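Local structure of luciferase-like monooxygenase (Streptomyces bottropensis, 7BIP) at residues Ala29-Ala32 / Asp33-Phe37; Tyr235-Asp239 / Gly240-Arg244; Asp303-Arg306 / Ala307-Asp311; Leu341-Glu344 / His345-His349. The protein is probably a luciferase-like monooxygenase that takes part in the biosynthesis of the tricyclic aromatic polyketide rishirilide. All blocks are in the same frame, centred on the assembly; numbering follows the deposited sequence.

All four contacts are local, each within one continuous stretch, so they follow one another in series along the chain and none nests or crosses. Interaction 1 closes the C-terminal end of helix 18-35. Interaction 2 turns the chain from strand 228-236 into helix 240-262, interaction 3 is a turn inside helix 302-316, and interaction 4 ends helix 332-345 and starts helix 347-350. In space, interaction 4 touches the other three: A343 and F342 meet L35 and F37 of interaction 1, L341 and F342 meet A237 and L236 of interaction 2, and L346 packs on V305 and R306 of interaction 3. Interactions 2 and 3 also meet directly, through L236 and V305.

Interaction 1: Ala29-Ala32 / Asp33-Phe37; sequences AELA and DELGF
A Schellman motif ends helix 18-35, the helix of the beta-alpha-beta unit made by strands 2-6 and 39-42 in this TIM-barrel family protein, and it joins A32 and D33 to G36 and F37. The evidence lies in two bonds, one inside the other: F37 N reaches A32 O at 3.0 Å, and within that loop G36 N makes a weak bond to D33 O at 3.5 Å. A further weak bond runs from G36 N to A32 O. At G36 phi is positive (94°), a conformation in which a CB would crowd the carbonyl oxygen of L35 and which glycine takes up readily. The motif also brings apolar groups together, with A32 CB 4.1 Å from F37 CB. Separately, the polar A32 O lies at the edge of the F37 ring.

Ahead of the cap the helix is regular. E34 N donates to E30 O at 2.9 Å, and L35 N bonds to L31 O at the same length. E34 lays its CG against E30 O at 3.2 Å, yet its carboxylate turns to R27, which also pairs with E30 OE1, while E30 OE2 forms a salt bridge with R67, so the like charges of E30 and E34 are both met by arginines. D33 points its carboxylate at the backbone nitrogens of R69, R70 and V71, fastening the helix end to the chain leading into strand 72-78.

L31 holds CG anti to its backbone N (chi1 -168°) and runs obliquely across L35, which also touches A343 of helix 332-345. The tightest apolar approach is that of L31 CG to L35 CD1, 3.5 Å.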
loop_
_atom_site.group_PDB
_atom_site.type_symbol
_atom_site.label_atom_id
_atom_site.label_comp_id
_atom_site.label_asym_id
_atom_site.label_seq_id
_atom_site.Cartn_x
_atom_site.Cartn_y
_atom_site.Cartn_z
ATOM N N ALA A 29 -12.302 -10.748 -4.480
ATOM C CA ALA A 29 -11.727 -11.009 -3.162
ATOM C C ALA A 29 -12.819 -11.234 -2.118
ATOM O O ALA A 29 -12.707 -12.139 -1.280
ATOM C CB ALA A 29 -10.816 -9.846 -2.760
ATOM N N GLU A 30 -13.884 -10.424 -2.156
ATOM C CA GLU A 30 -15.034 -10.642 -1.268
ATOM C C GLU A 30 -15.687 -11.993 -1.524
ATOM O O GLU A 30 -16.061 -12.701 -0.582
ATOM C CB GLU A 30 -16.062 -9.525 -1.460
ATOM C CG GLU A 30 -15.614 -8.155 -0.916
ATOM C CD GLU A 30 -16.548 -7.024 -1.343
ATOM O OE1 GLU A 30 -17.547 -7.302 -2.034
ATOM O OE2 GLU A 30 -16.298 -5.852 -0.987
ATOM N N LEU A 31 -15.844 -12.361 -2.798
ATOM C CA LEU A 31 -16.432 -13.657 -3.115
ATOM C C LEU A 31 -15.543 -14.801 -2.639
ATOM O O LEU A 31 -16.044 -15.825 -2.162
ATOM C CB LEU A 31 -16.700 -13.743 -4.617
ATOM C CG LEU A 31 -17.567 -14.916 -5.069
ATOM C CD1 LEU A 31 -19.004 -14.750 -4.567
ATOM C CD2 LEU A 31 -17.547 -15.023 -6.593
ATOM N N ALA A 32 -14.218 -14.653 -2.753
ATOM C CA ALA A 32 -13.316 -15.654 -2.183
ATOM C C ALA A 32 -13.579 -15.835 -0.689
ATOM O O ALA A 32 -13.645 -16.963 -0.180
ATOM C CB ALA A 32 -11.861 -15.238 -2.428
ATOM N N ASP A 33 -13.712 -14.719 0.027
ATOM C CA ASP A 33 -14.049 -14.744 1.451
ATOM C C ASP A 33 -15.359 -15.489 1.700
ATOM O O ASP A 33 -15.426 -16.404 2.527
ATOM C CB ASP A 33 -14.133 -13.300 1.952
ATOM C CG ASP A 33 -13.837 -13.155 3.435
ATOM O OD1 ASP A 33 -12.959 -13.874 3.943
ATOM O OD2 ASP A 33 -14.472 -12.288 4.072
ATOM N N GLU A 34 -16.409 -15.118 0.970
ATOM C CA GLU A 34 -17.739 -15.667 1.221
ATOM C C GLU A 34 -17.801 -17.154 0.902
ATOM O O GLU A 34 -18.438 -17.922 1.630
ATOM C CB GLU A 34 -18.775 -14.914 0.390
ATOM C CG GLU A 34 -18.889 -13.429 0.717
ATOM C CD GLU A 34 -19.601 -12.639 -0.377
ATOM O OE1 GLU A 34 -20.141 -13.265 -1.318
ATOM O OE2 GLU A 34 -19.627 -11.391 -0.287
ATOM N N LEU A 35 -17.135 -17.577 -0.177
ATOM C CA LEU A 35 -17.259 -18.949 -0.659
ATOM C C LEU A 35 -16.319 -19.919 0.042
ATOM O O LEU A 35 -16.443 -21.126 -0.181
ATOM C CB LEU A 35 -17.011 -19.011 -2.174
ATOM C CG LEU A 35 -18.039 -18.312 -3.071
ATOM C CD1 LEU A 35 -17.618 -18.399 -4.533
ATOM C CD2 LEU A 35 -19.421 -18.933 -2.871
ATOM N N GLY A 36 -15.394 -19.439 0.869
ATOM C CA GLY A 36 -14.544 -20.330 1.636
ATOM C C GLY A 36 -13.212 -20.664 1.007
ATOM O O GLY A 36 -12.602 -21.670 1.387
ATOM N N PHE A 37 -12.747 -19.864 0.053
ATOM C CA PHE A 37 -11.419 -20.053 -0.506
ATOM C C PHE A 37 -10.344 -19.732 0.530
ATOM O O PHE A 37 -10.583 -19.044 1.530
ATOM C CB PHE A 37 -11.245 -19.185 -1.755
ATOM C CG PHE A 37 -11.977 -19.720 -2.960
ATOM C CD1 PHE A 37 -11.354 -20.616 -3.814
ATOM C CD2 PHE A 37 -13.295 -19.352 -3.218
ATOM C CE1 PHE A 37 -12.014 -21.129 -4.920
ATOM C CE2 PHE A 37 -13.968 -19.866 -4.343
ATOM C CZ PHE A 37 -13.318 -20.756 -5.186
#

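Interaction 2: Tyr235-Asp239 / Gly240-Arg244; sequences YLAED and GQEAR
D239 is the N-cap of helix 240-262, and its carboxylate folds back over the first turn to meet Q241 and E242. With CG anti to the backbone N (chi1 174°), D239 OD1 lies 2.9 Å from Q241 N, which approaches from above the carboxylate plane, 45° out of it. A second, weak bond comes to the same oxygen from E242 N at 3.4 Å. The main chain adds the first regular helical bond, A243 N to D239 O at 3.0 Å, made in the carbonyl plane.

E242 likewise has its CG anti to the backbone N and then runs out extended, crossing the D239 side chain at about a right angle. This is the position from which a capping box would return a side-chain bond to the N-cap nitrogen, but here a water stands between. The water accepts from D239 N at 3.0 Å and donates to E242 OE1 at 2.8 Å. The other carboxylate oxygen, E242 OE2, is in a salt bridge with R337 of helix 332-345.

On the inner side, Y235 at the end of strand 228-236 brings CD2 of its ring to 3.7 Å from A243 CA, and its hydroxyl reaches E334 and R337. A237 CB closes the corner on A243 CB at 4.0 Å.

D239 OD2 and E242 OE1 come within 4.4 Å of each other, a like-charge pair; the donors at the helix N-terminus, together with R337, are likely to offset their repulsion and to favour the ionised form of both carboxylates.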
loop_
_atom_site.group_PDB
_atom_site.type_symbol
_atom_site.label_atom_id
_atom_site.label_comp_id
_atom_site.label_asym_id
_atom_site.label_seq_id
_atom_site.Cartn_x
_atom_site.Cartn_y
_atom_site.Cartn_z
ATOM N N TYR A 235 -10.488 -21.596 -15.417
ATOM C CA TYR A 235 -11.760 -21.149 -15.975
ATOM C C TYR A 235 -12.706 -22.337 -15.972
ATOM O O TYR A 235 -12.382 -23.381 -16.551
ATOM C CB TYR A 235 -11.576 -20.593 -17.401
ATOM C CG TYR A 235 -12.804 -19.900 -17.939
ATOM C CD1 TYR A 235 -12.871 -18.518 -17.989
ATOM C CD2 TYR A 235 -13.900 -20.624 -18.380
ATOM C CE1 TYR A 235 -14.001 -17.876 -18.476
ATOM C CE2 TYR A 235 -15.025 -20.001 -18.857
ATOM C CZ TYR A 235 -15.071 -18.623 -18.901
ATOM O OH TYR A 235 -16.191 -17.981 -19.378
ATOM N N LEU A 236 -13.870 -22.186 -15.332
ATOM C CA LEU A 236 -14.854 -23.259 -15.254
ATOM C C LEU A 236 -16.164 -22.814 -15.883
ATOM O O LEU A 236 -16.578 -21.660 -15.726
ATOM C CB LEU A 236 -15.105 -23.675 -13.794
ATOM C CG LEU A 236 -14.181 -24.713 -13.152
ATOM C CD1 LEU A 236 -12.748 -24.240 -13.100
ATOM C CD2 LEU A 236 -14.658 -25.076 -11.733
ATOM N N ALA A 237 -16.818 -23.739 -16.583
ATOM C CA ALA A 237 -18.190 -23.546 -17.031
ATOM C C ALA A 237 -18.862 -24.911 -17.062
ATOM O O ALA A 237 -18.191 -25.940 -17.151
ATOM C CB ALA A 237 -18.256 -22.869 -18.404
ATOM N N GLU A 238 -20.201 -24.916 -16.970
ATOM C CA GLU A 238 -20.926 -26.185 -17.056
ATOM C C GLU A 238 -20.712 -26.854 -18.406
ATOM O O GLU A 238 -20.688 -28.093 -18.497
ATOM C CB GLU A 238 -22.428 -25.964 -16.816
ATOM C CG GLU A 238 -22.776 -25.540 -15.386
ATOM C CD GLU A 238 -22.868 -26.727 -14.427
ATOM O OE1 GLU A 238 -22.498 -27.854 -14.825
ATOM O OE2 GLU A 238 -23.308 -26.534 -13.271
ATOM N N ASP A 239 -20.587 -26.048 -19.462
ATOM C CA ASP A 239 -20.255 -26.514 -20.803
ATOM C C ASP A 239 -18.735 -26.454 -20.949
ATOM O O ASP A 239 -18.156 -25.366 -21.041
ATOM C CB ASP A 239 -20.970 -25.647 -21.839
ATOM C CG ASP A 239 -20.573 -25.966 -23.275
ATOM O OD1 ASP A 239 -19.757 -26.887 -23.504
ATOM O OD2 ASP A 239 -21.092 -25.287 -24.191
ATOM N N GLY A 240 -18.092 -27.623 -20.961
ATOM C CA GLY A 240 -16.644 -27.670 -21.035
ATOM C C GLY A 240 -16.078 -27.115 -22.320
ATOM O O GLY A 240 -14.929 -26.668 -22.333
ATOM N N GLN A 241 -16.863 -27.120 -23.400
ATOM C CA GLN A 241 -16.395 -26.514 -24.646
ATOM C C GLN A 241 -16.438 -24.993 -24.583
ATOM O O GLN A 241 -15.596 -24.329 -25.195
ATOM C CB GLN A 241 -17.233 -27.036 -25.821
ATOM C CG GLN A 241 -17.123 -28.536 -26.026
ATOM C CD GLN A 241 -15.881 -28.944 -26.812
ATOM O OE1 GLN A 241 -14.765 -28.529 -26.490
ATOM N NE2 GLN A 241 -16.069 -29.772 -27.834
ATOM N N GLU A 242 -17.414 -24.429 -23.864
ATOM C CA GLU A 242 -17.406 -22.998 -23.587
ATOM C C GLU A 242 -16.224 -22.625 -22.697
ATOM O O GLU A 242 -15.559 -21.604 -22.928
ATOM C CB GLU A 242 -18.732 -22.590 -22.935
ATOM C CG GLU A 242 -18.775 -21.137 -22.467
ATOM C CD GLU A 242 -20.063 -20.786 -21.733
ATOM O OE1 GLU A 242 -21.000 -21.620 -21.706
ATOM O OE2 GLU A 242 -20.133 -19.670 -21.176
ATOM N N ALA A 243 -15.920 -23.461 -21.697
ATOM C CA ALA A 243 -14.760 -23.198 -20.850
ATOM C C ALA A 243 -13.483 -23.205 -21.673
ATOM O O ALA A 243 -12.619 -22.335 -21.512
ATOM C CB ALA A 243 -14.675 -24.224 -19.714
ATOM N N ARG A 244 -13.348 -24.186 -22.570
ATOM C CA ARG A 244 -12.195 -24.215 -23.461
ATOM C C ARG A 244 -12.129 -22.970 -24.335
ATOM O O ARG A 244 -11.051 -22.392 -24.524
ATOM C CB ARG A 244 -12.257 -25.468 -24.327
ATOM C CG ARG A 244 -11.274 -25.479 -25.505
ATOM C CD ARG A 244 -11.497 -26.755 -26.231
ATOM N NE ARG A 244 -10.588 -27.067 -27.324
ATOM C CZ ARG A 244 -11.012 -27.269 -28.571
ATOM N NH1 ARG A 244 -12.305 -27.128 -28.858
ATOM N NH2 ARG A 244 -10.161 -27.613 -29.531
HETATM O O HOH W 1 -21.682 -23.271 -19.547
#

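Interaction 3: Asp303-Arg306 / Ala307-Asp311; sequences DEVR and AAIDD
D303 O accepts from A307 N at 3.1 Å, with an N-H...O angle of 166°, opening a run of regular i to i+4 bonds. E304 O takes A308 N in the same way, and the A308 methyl group lies against that carbonyl. V305 O bonds I309 N at 2.8 Å, and on the buried side its CG1, anti to the backbone N, touches I309 CD1 at 3.8 Å, the two branched side chains crossing at a slant. The segment is part of helix 302-316, which follows strand 298-300 and precedes strand 320-324 in the chain of the TIM-barrel-type fold; V305 also rests on L346.

R306 O accepts from D310 N, while its side chain bends at chi2 (77°), which carries it forward toward D310 on the next turn. R306 NE then makes a salt bridge to D310 OD2 at 3.1 Å, though as a hydrogen bond it is weak, and the guanidinium and carboxylate planes stand 80° apart. With a methionine in place of R306, D310 OD2 would probably lose its charged mate, leaving the carboxylate to be held mainly through OD1, which bonds Y350 OH of helix 347-350.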
loop_
_atom_site.group_PDB
_atom_site.type_symbol
_atom_site.label_atom_id
_atom_site.label_comp_id
_atom_site.label_asym_id
_atom_site.label_seq_id
_atom_site.Cartn_x
_atom_site.Cartn_y
_atom_site.Cartn_z
ATOM N N ASP A 303 -15.981 -31.239 -13.616
ATOM C CA ASP A 303 -15.586 -32.639 -13.678
ATOM C C ASP A 303 -14.211 -32.799 -14.317
ATOM O O ASP A 303 -13.373 -33.554 -13.811
ATOM C CB ASP A 303 -16.647 -33.430 -14.435
ATOM C CG ASP A 303 -18.007 -33.357 -13.762
ATOM O OD1 ASP A 303 -18.131 -33.831 -12.609
ATOM O OD2 ASP A 303 -18.943 -32.811 -14.374
ATOM N N GLU A 304 -13.957 -32.086 -15.421
ATOM C CA GLU A 304 -12.628 -32.090 -16.026
ATOM C C GLU A 304 -11.579 -31.614 -15.033
ATOM O O GLU A 304 -10.512 -32.219 -14.887
ATOM C CB GLU A 304 -12.602 -31.184 -17.263
ATOM C CG GLU A 304 -13.393 -31.685 -18.465
ATOM C CD GLU A 304 -13.427 -30.640 -19.565
ATOM O OE1 GLU A 304 -12.362 -30.354 -20.149
ATOM O OE2 GLU A 304 -14.511 -30.096 -19.831
ATOM N N VAL A 305 -11.873 -30.522 -14.339
ATOM C CA VAL A 305 -10.881 -29.930 -13.455
ATOM C C VAL A 305 -10.700 -30.797 -12.212
ATOM O O VAL A 305 -9.606 -30.859 -11.654
ATOM C CB VAL A 305 -11.288 -28.481 -13.132
ATOM C CG1 VAL A 305 -10.429 -27.898 -12.003
ATOM C CG2 VAL A 305 -11.159 -27.621 -14.398
ATOM N N ARG A 306 -11.747 -31.518 -11.788
ATOM C CA ARG A 306 -11.593 -32.459 -10.681
ATOM C C ARG A 306 -10.580 -33.542 -11.035
ATOM O O ARG A 306 -9.683 -33.858 -10.245
ATOM C CB ARG A 306 -12.945 -33.089 -10.328
ATOM C CG ARG A 306 -12.847 -34.333 -9.446
ATOM C CD ARG A 306 -12.577 -33.972 -7.993
ATOM N NE ARG A 306 -12.217 -35.146 -7.201
ATOM C CZ ARG A 306 -13.093 -35.940 -6.593
ATOM N NH1 ARG A 306 -14.394 -35.689 -6.676
ATOM N NH2 ARG A 306 -12.667 -36.986 -5.897
ATOM N N ALA A 307 -10.711 -34.122 -12.232
ATOM C CA ALA A 307 -9.765 -35.149 -12.652
ATOM C C ALA A 307 -8.363 -34.573 -12.775
ATOM O O ALA A 307 -7.377 -35.239 -12.437
ATOM C CB ALA A 307 -10.210 -35.770 -13.978
ATOM N N ALA A 308 -8.257 -33.329 -13.249
ATOM C CA ALA A 308 -6.952 -32.694 -13.386
ATOM C C ALA A 308 -6.300 -32.473 -12.028
ATOM O O ALA A 308 -5.105 -32.739 -11.862
ATOM C CB ALA A 308 -7.093 -31.367 -14.135
ATOM N N ILE A 309 -7.066 -31.982 -11.046
ATOM C CA ILE A 309 -6.500 -31.750 -9.717
ATOM C C ILE A 309 -6.040 -33.063 -9.089
ATOM O O ILE A 309 -4.965 -33.130 -8.476
ATOM C CB ILE A 309 -7.514 -31.016 -8.818
ATOM C CG1 ILE A 309 -7.681 -29.563 -9.286
ATOM C CG2 ILE A 309 -7.065 -31.056 -7.356
ATOM C CD1 ILE A 309 -8.901 -28.887 -8.686
ATOM N N ASP A 310 -6.847 -34.125 -9.218
ATOM C CA ASP A 310 -6.442 -35.420 -8.673
ATOM C C ASP A 310 -5.136 -35.906 -9.296
ATOM O O ASP A 310 -4.304 -36.514 -8.608
ATOM C CB ASP A 310 -7.556 -36.450 -8.868
ATOM C CG ASP A 310 -8.791 -36.140 -8.029
ATOM O OD1 ASP A 310 -8.713 -35.262 -7.142
ATOM O OD2 ASP A 310 -9.840 -36.773 -8.252
ATOM N N ASP A 311 -4.934 -35.653 -10.593
ATOM C CA ASP A 311 -3.663 -35.995 -11.229
ATOM C C ASP A 311 -2.521 -35.194 -10.621
ATOM O O ASP A 311 -1.464 -35.748 -10.289
ATOM C CB ASP A 311 -3.733 -35.738 -12.737
ATOM C CG ASP A 311 -4.663 -36.691 -13.459
ATOM O OD1 ASP A 311 -5.050 -37.728 -12.870
ATOM O OD2 ASP A 311 -4.996 -36.406 -14.633
#

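Interaction 4: Leu341-Glu344 / His345-His349; sequences LFAE and HLLPH
F342 carries CG anti to its backbone N (chi1 -161°), which turns its ring toward the residue one turn on, L346. L346 CB lies over the centre of the ring in a CH-pi contact, 3.9 Å from the F342 centroid and 9° off the ring normal. The L346 chi1 of -68°, with CG anti to its own carbonyl carbon, adds CD1 over the same face, 3.5 Å from F342 CD1. L347 comes to the ring edge instead, its CG near the ring plane, and F3 meets the ring as well.

On the polar side, the H345 ring lies beside L341 and E344. L341 O is gripped twice by one residue: H345 N donates at 3.0 Å, and H345 ND1 at 3.2 Å reaches it in the carbonyl plane, on a lone pair. E344 runs extended alongside, with its CG over one face of the imidazole and E344 OE1 3.2 Å from H345 CE1. L341 CD2 adds an apolar contact to the same CE1. An alanine in place of H345 would probably leave L341 O with the backbone bond alone and open a gap between L341 and E344.

Backbone evidence marks the end of helix 332-345. F342 O accepts from both L346 N, at 2.9 Å, and L347 N, and the second of these is an i+5 bond, that of a pi-turn. L346 is the first residue to leave helical phi/psi. The chain then passes into a short, weakly bonded helix at about 347-350, with P348, which has no N-H, near its start and its CD 3.2 Å from A343 O: a pi-turn ending one helix just before another begins.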
loop_
_atom_site.group_PDB
_atom_site.type_symbol
_atom_site.label_atom_id
_atom_site.label_comp_id
_atom_site.label_asym_id
_atom_site.label_seq_id
_atom_site.Cartn_x
_atom_site.Cartn_y
_atom_site.Cartn_z
ATOM N N LEU A 341 -18.565 -22.122 -9.308
ATOM C CA LEU A 341 -18.579 -23.535 -9.675
ATOM C C LEU A 341 -17.506 -24.305 -8.918
ATOM O O LEU A 341 -17.738 -25.436 -8.475
ATOM C CB LEU A 341 -18.390 -23.688 -11.187
ATOM C CG LEU A 341 -19.592 -23.322 -12.062
ATOM C CD1 LEU A 341 -19.190 -23.329 -13.549
ATOM C CD2 LEU A 341 -20.775 -24.256 -11.818
ATOM N N PHE A 342 -16.324 -23.706 -8.754
ATOM C CA PHE A 342 -15.273 -24.367 -7.999
ATOM C C PHE A 342 -15.699 -24.568 -6.555
ATOM O O PHE A 342 -15.479 -25.635 -5.978
ATOM C CB PHE A 342 -13.976 -23.555 -8.067
ATOM C CG PHE A 342 -12.750 -24.345 -7.716
ATOM C CD1 PHE A 342 -11.924 -24.849 -8.711
ATOM C CD2 PHE A 342 -12.421 -24.599 -6.390
ATOM C CE1 PHE A 342 -10.797 -25.588 -8.389
ATOM C CE2 PHE A 342 -11.287 -25.336 -6.074
ATOM C CZ PHE A 342 -10.487 -25.832 -7.072
ATOM N N ALA A 343 -16.322 -23.552 -5.961
ATOM C CA ALA A 343 -16.720 -23.647 -4.561
ATOM C C ALA A 343 -17.793 -24.709 -4.354
ATOM O O ALA A 343 -17.764 -25.445 -3.360
ATOM C CB ALA A 343 -17.206 -22.284 -4.070
ATOM N N GLU A 344 -18.749 -24.806 -5.276
ATOM C CA GLU A 344 -19.844 -25.755 -5.095
ATOM C C GLU A 344 -19.413 -27.191 -5.369
ATOM O O GLU A 344 -19.827 -28.118 -4.656
ATOM C CB GLU A 344 -21.013 -25.379 -6.005
ATOM C CG GLU A 344 -22.283 -26.172 -5.713
ATOM C CD GLU A 344 -23.399 -25.902 -6.709
ATOM O OE1 GLU A 344 -23.103 -25.409 -7.820
ATOM O OE2 GLU A 344 -24.572 -26.186 -6.379
ATOM N N HIS A 345 -18.588 -27.400 -6.395
ATOM C CA HIS A 345 -18.339 -28.742 -6.896
ATOM C C HIS A 345 -16.996 -29.322 -6.486
ATOM O O HIS A 345 -16.838 -30.548 -6.517
ATOM C CB HIS A 345 -18.446 -28.757 -8.425
ATOM C CG HIS A 345 -19.826 -28.481 -8.925
ATOM N ND1 HIS A 345 -20.204 -27.257 -9.436
ATOM C CD2 HIS A 345 -20.928 -29.265 -8.973
ATOM C CE1 HIS A 345 -21.477 -27.304 -9.787
ATOM N NE2 HIS A 345 -21.940 -28.509 -9.514
ATOM N N LEU A 346 -16.029 -28.495 -6.100
ATOM C CA LEU A 346 -14.675 -28.985 -5.876
ATOM C C LEU A 346 -14.181 -28.729 -4.462
ATOM O O LEU A 346 -13.637 -29.642 -3.826
ATOM C CB LEU A 346 -13.721 -28.337 -6.891
ATOM C CG LEU A 346 -14.024 -28.830 -8.312
ATOM C CD1 LEU A 346 -13.307 -28.022 -9.361
ATOM C CD2 LEU A 346 -13.639 -30.283 -8.409
ATOM N N LEU A 347 -14.354 -27.511 -3.958
ATOM C CA LEU A 347 -13.912 -27.189 -2.604
ATOM C C LEU A 347 -14.355 -28.194 -1.542
ATOM O O LEU A 347 -13.519 -28.549 -0.695
ATOM C CB LEU A 347 -14.395 -25.782 -2.228
ATOM C CG LEU A 347 -13.444 -24.614 -2.469
ATOM C CD1 LEU A 347 -14.013 -23.362 -1.792
ATOM C CD2 LEU A 347 -12.042 -24.929 -1.954
ATOM N N PRO A 348 -15.606 -28.672 -1.506
ATOM C CA PRO A 348 -15.984 -29.602 -0.425
ATOM C C PRO A 348 -15.183 -30.891 -0.408
ATOM O O PRO A 348 -14.952 -31.446 0.674
ATOM C CB PRO A 348 -17.470 -29.875 -0.701
ATOM C CG PRO A 348 -17.938 -28.669 -1.419
ATOM C CD PRO A 348 -16.783 -28.289 -2.305
ATOM N N HIS A 349 -14.750 -31.389 -1.567
ATOM C CA HIS A 349 -14.083 -32.682 -1.625
ATOM C C HIS A 349 -12.615 -32.628 -1.213
ATOM O O HIS A 349 -12.024 -33.683 -0.961
ATOM C CB HIS A 349 -14.217 -33.275 -3.031
ATOM C CG HIS A 349 -15.621 -33.266 -3.559
ATOM N ND1 HIS A 349 -16.353 -32.108 -3.721
ATOM C CD2 HIS A 349 -16.433 -34.279 -3.945
ATOM C CE1 HIS A 349 -17.551 -32.407 -4.191
ATOM N NE2 HIS A 349 -17.625 -33.718 -4.337
#